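Local structure of capsular polysaccharide export system protein KpsC (6MGB) at residues A[179-182]-A[183-186]; A[123-126]-A[127-130]. The protein transfers Kdo residues in beta(2,4) linkage, probably from CMP-Kdo, while building the glycolipid on which bacterial capsular polysaccharide is carried. All blocks are in the same frame, centred on the assembly; numbering follows the deposited sequence.

Both interactions are local, each made between neighbouring turns within one helix of a GT-B capsule biosynthesis protein. Interaction 2 comes first along the chain, on helix 120-135, where helices 289-299 and 314-322 pack against it. Interaction 1 follows on helix 180-191, which belongs to the half of the molecule built on the parallel sheet of strands 158-162, 196-200 and their neighbours. Their centres lie about 36 Å apart and their nearest atoms about 22 Å, so they do not touch. Interaction 1 lies on the nucleotide-binding side, with Phe181 next to Asp163 and its side chain about 8 Å from bound cytidine-5'-monophosphate, whereas interaction 2 is helix packing farther from the nucleotide.

Interaction 1 (A[179-182]-A[183-186]); sequences DTFR and EMYF
Arg182 and Phe186, one helical turn apart, meet through the aliphatic part of the arginine: in the conformer described, Arg182 CG lies in the ring plane at the edge of Phe186, 3.6 Å from CE2. The guanidinium itself is turned 67° from that ring. With CG anti to the backbone N (chi1 -177°) and a bend at chi3, Arg182 NE returns to Asp179 OD2 at 2.9 Å, meeting the oxygen on its syn side, though tilted from the carboxylate plane. A salt bridge from Arg182 NH2 to Asp179 OD1 joins it, though as a hydrogen bond this link is weak. The long arginine suits this exposed edge, giving methylenes to the ring and charge to the carboxylate. One face of the Phe186 ring is met by Tyr185 CD2, 3.5 Å above its centre.

On the buried side Phe181 and Met184 run alongside each other in the same direction, the flexible methionine ending its CE 4.1 Å from Phe181 CD2. Beneath run ordinary i to i+4 bonds, such as Met184 N to Thr180 O at 2.8 Å. Thr180 OG1 is hydrogen-bonded to the backbone N of Asp177.

Helix 180-191 lies between strands 158-162 and 196-200 in the chain, after the short helix 169-172. Phe181 stacks on Tyr213 near the CMP-binding Asp163, while Met184 reaches Phe263, just beyond strand 259-262, and Tyr185 reaches Val223, just before strand 224-226.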
loop_
_atom_site.group_PDB
_atom_site.type_symbol
_atom_site.label_atom_id
_atom_site.label_comp_id
_atom_site.label_asym_id
_atom_site.label_seq_id
_atom_site.Cartn_x
_atom_site.Cartn_y
_atom_site.Cartn_z
ATOM N N ASP A 179 17.311 -1.219 10.948
ATOM C CA ASP A 179 17.729 -0.290 11.990
ATOM C C ASP A 179 17.080 1.081 11.855
ATOM O O ASP A 179 17.134 1.870 12.805
ATOM C CB ASP A 179 19.256 -0.156 11.977
ATOM C CG ASP A 179 19.821 0.231 13.331
ATOM O OD1 ASP A 179 20.560 1.234 13.408
ATOM O OD2 ASP A 179 19.513 -0.461 14.326
ATOM N N THR A 180 16.465 1.382 10.708
ATOM C CA THR A 180 15.727 2.633 10.564
ATOM C C THR A 180 14.600 2.737 11.584
ATOM O O THR A 180 14.267 3.841 12.031
ATOM C CB THR A 180 15.166 2.744 9.145
ATOM O OG1 THR A 180 16.220 2.524 8.199
ATOM C CG2 THR A 180 14.548 4.117 8.910
ATOM N N PHE A 181 14.004 1.607 11.967
ATOM C CA PHE A 181 12.924 1.639 12.949
ATOM C C PHE A 181 13.438 2.079 14.315
ATOM O O PHE A 181 12.745 2.800 15.043
ATOM C CB PHE A 181 12.255 0.269 13.024
ATOM C CG PHE A 181 11.381 -0.033 11.844
ATOM C CD1 PHE A 181 11.908 -0.610 10.702
ATOM C CD2 PHE A 181 10.032 0.278 11.872
ATOM C CE1 PHE A 181 11.104 -0.881 9.611
ATOM C CE2 PHE A 181 9.223 0.011 10.785
ATOM C CZ PHE A 181 9.759 -0.568 9.654
ATOM N N ARG A 182 14.649 1.655 14.685
ATOM C CA ARG A 182 15.238 2.120 15.937
ATOM C C ARG A 182 15.545 3.611 15.876
ATOM O O ARG A 182 15.290 4.344 16.839
ATOM C CB ARG A 182 16.505 1.325 16.258
ATOM C CG ARG A 182 17.144 1.700 17.586
ATOM C CD ARG A 182 18.225 0.708 17.986
ATOM N NE ARG A 182 19.330 0.667 17.031
ATOM C CZ ARG A 182 20.392 1.467 17.075
ATOM N NH1 ARG A 182 20.506 2.388 18.023
ATOM N NH2 ARG A 182 21.344 1.349 16.161
ATOM N N GLU A 183 16.091 4.081 14.751
ATOM C CA GLU A 183 16.329 5.512 14.592
ATOM C C GLU A 183 15.025 6.294 14.675
ATOM O O GLU A 183 14.966 7.357 15.303
ATOM C CB GLU A 183 17.027 5.774 13.257
ATOM C CG GLU A 183 17.428 7.224 13.034
ATOM C CD GLU A 183 18.089 7.445 11.688
ATOM O OE1 GLU A 183 17.890 6.611 10.778
ATOM O OE2 GLU A 183 18.812 8.451 11.538
ATOM N N MET A 184 13.966 5.780 14.045
ATOM C CA MET A 184 12.672 6.452 14.097
ATOM C C MET A 184 12.186 6.598 15.531
ATOM O O MET A 184 11.651 7.647 15.912
ATOM C CB MET A 184 11.649 5.675 13.268
ATOM C CG MET A 184 10.276 6.317 13.214
ATOM S SD MET A 184 9.133 5.412 12.155
ATOM C CE MET A 184 8.799 3.977 13.168
ATOM N N TYR A 185 12.360 5.554 16.341
ATOM C CA TYR A 185 11.904 5.603 17.724
ATOM C C TYR A 185 12.624 6.699 18.498
ATOM O O TYR A 185 11.988 7.570 19.103
ATOM C CB TYR A 185 12.121 4.245 18.387
ATOM C CG TYR A 185 11.947 4.274 19.884
ATOM C CD1 TYR A 185 10.684 4.365 20.451
ATOM C CD2 TYR A 185 13.044 4.212 20.731
ATOM C CE1 TYR A 185 10.519 4.392 21.821
ATOM C CE2 TYR A 185 12.890 4.239 22.103
ATOM C CZ TYR A 185 11.624 4.329 22.642
ATOM O OH TYR A 185 11.459 4.357 24.008
ATOM N N PHE A 186 13.957 6.680 18.483
ATOM C CA PHE A 186 14.705 7.633 19.295
ATOM C C PHE A 186 14.615 9.043 18.729
ATOM O O PHE A 186 14.745 10.018 19.478
ATOM C CB PHE A 186 16.158 7.177 19.420
ATOM C CG PHE A 186 16.330 5.979 20.307
ATOM C CD1 PHE A 186 16.235 6.109 21.682
ATOM C CD2 PHE A 186 16.566 4.725 19.772
ATOM C CE1 PHE A 186 16.380 5.014 22.509
ATOM C CE2 PHE A 186 16.714 3.622 20.596
ATOM C CZ PHE A 186 16.619 3.769 21.966
#

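Interaction 2 (A[123-126]-A[127-130]); sequences MDQA and ERAL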
loop_
_atom_site.group_PDB
_atom_site.type_symbol
_atom_site.label_atom_id
_atom_site.label_comp_id
_atom_site.label_asym_id
_atom_site.label_seq_id
_atom_site.Cartn_x
_atom_site.Cartn_y
_atom_site.Cartn_z
ATOM N N MET A 123 -11.028 14.643 -10.776
ATOM C CA MET A 123 -10.808 15.232 -9.463
ATOM C C MET A 123 -12.101 15.302 -8.661
ATOM O O MET A 123 -12.071 15.206 -7.429
ATOM C CB MET A 123 -10.187 16.620 -9.612
ATOM C CG MET A 123 -8.855 16.623 -10.356
ATOM S SD MET A 123 -7.608 15.547 -9.611
ATOM C CE MET A 123 -7.363 16.350 -8.033
ATOM N N ASP A 124 -13.243 15.460 -9.336
ATOM C CA ASP A 124 -14.521 15.379 -8.634
ATOM C C ASP A 124 -14.757 13.975 -8.095
ATOM O O ASP A 124 -15.172 13.809 -6.941
ATOM C CB ASP A 124 -15.667 15.795 -9.557
ATOM C CG ASP A 124 -15.680 17.284 -9.838
ATOM O OD1 ASP A 124 -16.045 17.674 -10.967
ATOM O OD2 ASP A 124 -15.312 18.067 -8.937
ATOM N N GLN A 125 -14.497 12.950 -8.911
ATOM C CA GLN A 125 -14.584 11.579 -8.420
ATOM C C GLN A 125 -13.667 11.369 -7.223
ATOM O O GLN A 125 -14.066 10.754 -6.226
ATOM C CB GLN A 125 -14.233 10.592 -9.534
ATOM C CG GLN A 125 -15.235 10.545 -10.673
ATOM C CD GLN A 125 -14.906 9.465 -11.686
ATOM O OE1 GLN A 125 -13.897 8.770 -11.563
ATOM N NE2 GLN A 125 -15.759 9.318 -12.693
ATOM N N ALA A 126 -12.433 11.875 -7.301
ATOM C CA ALA A 126 -11.487 11.692 -6.205
ATOM C C ALA A 126 -12.009 12.313 -4.915
ATOM O O ALA A 126 -11.901 11.711 -3.840
ATOM C CB ALA A 126 -10.130 12.289 -6.579
ATOM N N GLU A 127 -12.580 13.517 -5.000
ATOM C CA GLU A 127 -13.173 14.141 -3.821
ATOM C C GLU A 127 -14.268 13.260 -3.232
ATOM O O GLU A 127 -14.340 13.066 -2.013
ATOM C CB GLU A 127 -13.735 15.517 -4.180
ATOM C CG GLU A 127 -12.682 16.576 -4.447
ATOM C CD GLU A 127 -13.287 17.942 -4.709
ATOM O OE1 GLU A 127 -14.521 18.081 -4.577
ATOM O OE2 GLU A 127 -12.528 18.877 -5.045
ATOM N N ARG A 128 -15.132 12.716 -4.091
ATOM C CA ARG A 128 -16.227 11.876 -3.616
ATOM C C ARG A 128 -15.699 10.624 -2.927
ATOM O O ARG A 128 -16.139 10.270 -1.827
ATOM C CB ARG A 128 -17.139 11.502 -4.786
ATOM C CG ARG A 128 -18.226 12.524 -5.084
ATOM C CD ARG A 128 -18.435 12.690 -6.583
ATOM N NE ARG A 128 -18.637 11.414 -7.264
ATOM C CZ ARG A 128 -18.566 11.248 -8.581
ATOM N NH1 ARG A 128 -18.292 12.276 -9.373
ATOM N NH2 ARG A 128 -18.765 10.048 -9.110
ATOM N N ALA A 129 -14.753 9.933 -3.568
ATOM C CA ALA A 129 -14.223 8.702 -2.992
ATOM C C ALA A 129 -13.495 8.977 -1.683
ATOM O O ALA A 129 -13.626 8.214 -0.718
ATOM C CB ALA A 129 -13.293 8.018 -3.993
ATOM N N LEU A 130 -12.728 10.067 -1.628
ATOM C CA LEU A 130 -11.995 10.391 -0.409
ATOM C C LEU A 130 -12.949 10.666 0.748
ATOM O O LEU A 130 -12.727 10.198 1.870
ATOM C CB LEU A 130 -11.080 11.591 -0.658
ATOM C CG LEU A 130 -10.224 12.073 0.515
ATOM C CD1 LEU A 130 -9.290 10.976 1.013
ATOM C CD2 LEU A 130 -9.430 13.303 0.102
HETATM O O HOH W 1 -16.855 16.277 -5.532
#
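Met123 meets Glu127 one turn on through its carbonyl oxygen, which accepts the backbone N of Glu127 at 3.0 Å and has Glu127 CG 3.3 Å away. Glu127 CG stands beside its own backbone N (chi1 -72°), which turns the start of the side chain back over that carbonyl. The unbranched thioether of Met123 packs instead on Leu290 and Glu291 of helix 289-299.

Asp124 is exposed, as befits a carboxylate, but its OD2 lies 4.4 Å from Glu127 OE1, a proximity of like charges that would probably be unfavourable. A water donates to Glu127 OE1 at 3.1 Å and, weakly, to the backbone O of Asp124. That oxygen also takes the backbone N of Arg128, in the i to i+4 pattern of an alpha-helix. Helix 120-135 is here amphipathic: Asp124, Glu127 and Arg128 are exposed, whereas Met123 and Ala126 lie against helix 289-299 and Ala129 against helix 314-322.

Gln125 crosses Arg128, in the conformer described, with amide and guanidinium planes 70° apart. Gln125 CG, 3.7 Å from Arg128 NH1, and Gln125 CA lie against the flat guanidinium, while Arg128 CD passes the carbonyl oxygen of Asp124. Gln125 NE2 makes a weak hydrogen bond to Glu121 OE1, and both residues touch Phe315.

Ala126, small enough for close helix packing, lies against Ala294, and its backbone O accepts Leu130 N at 2.9 Å.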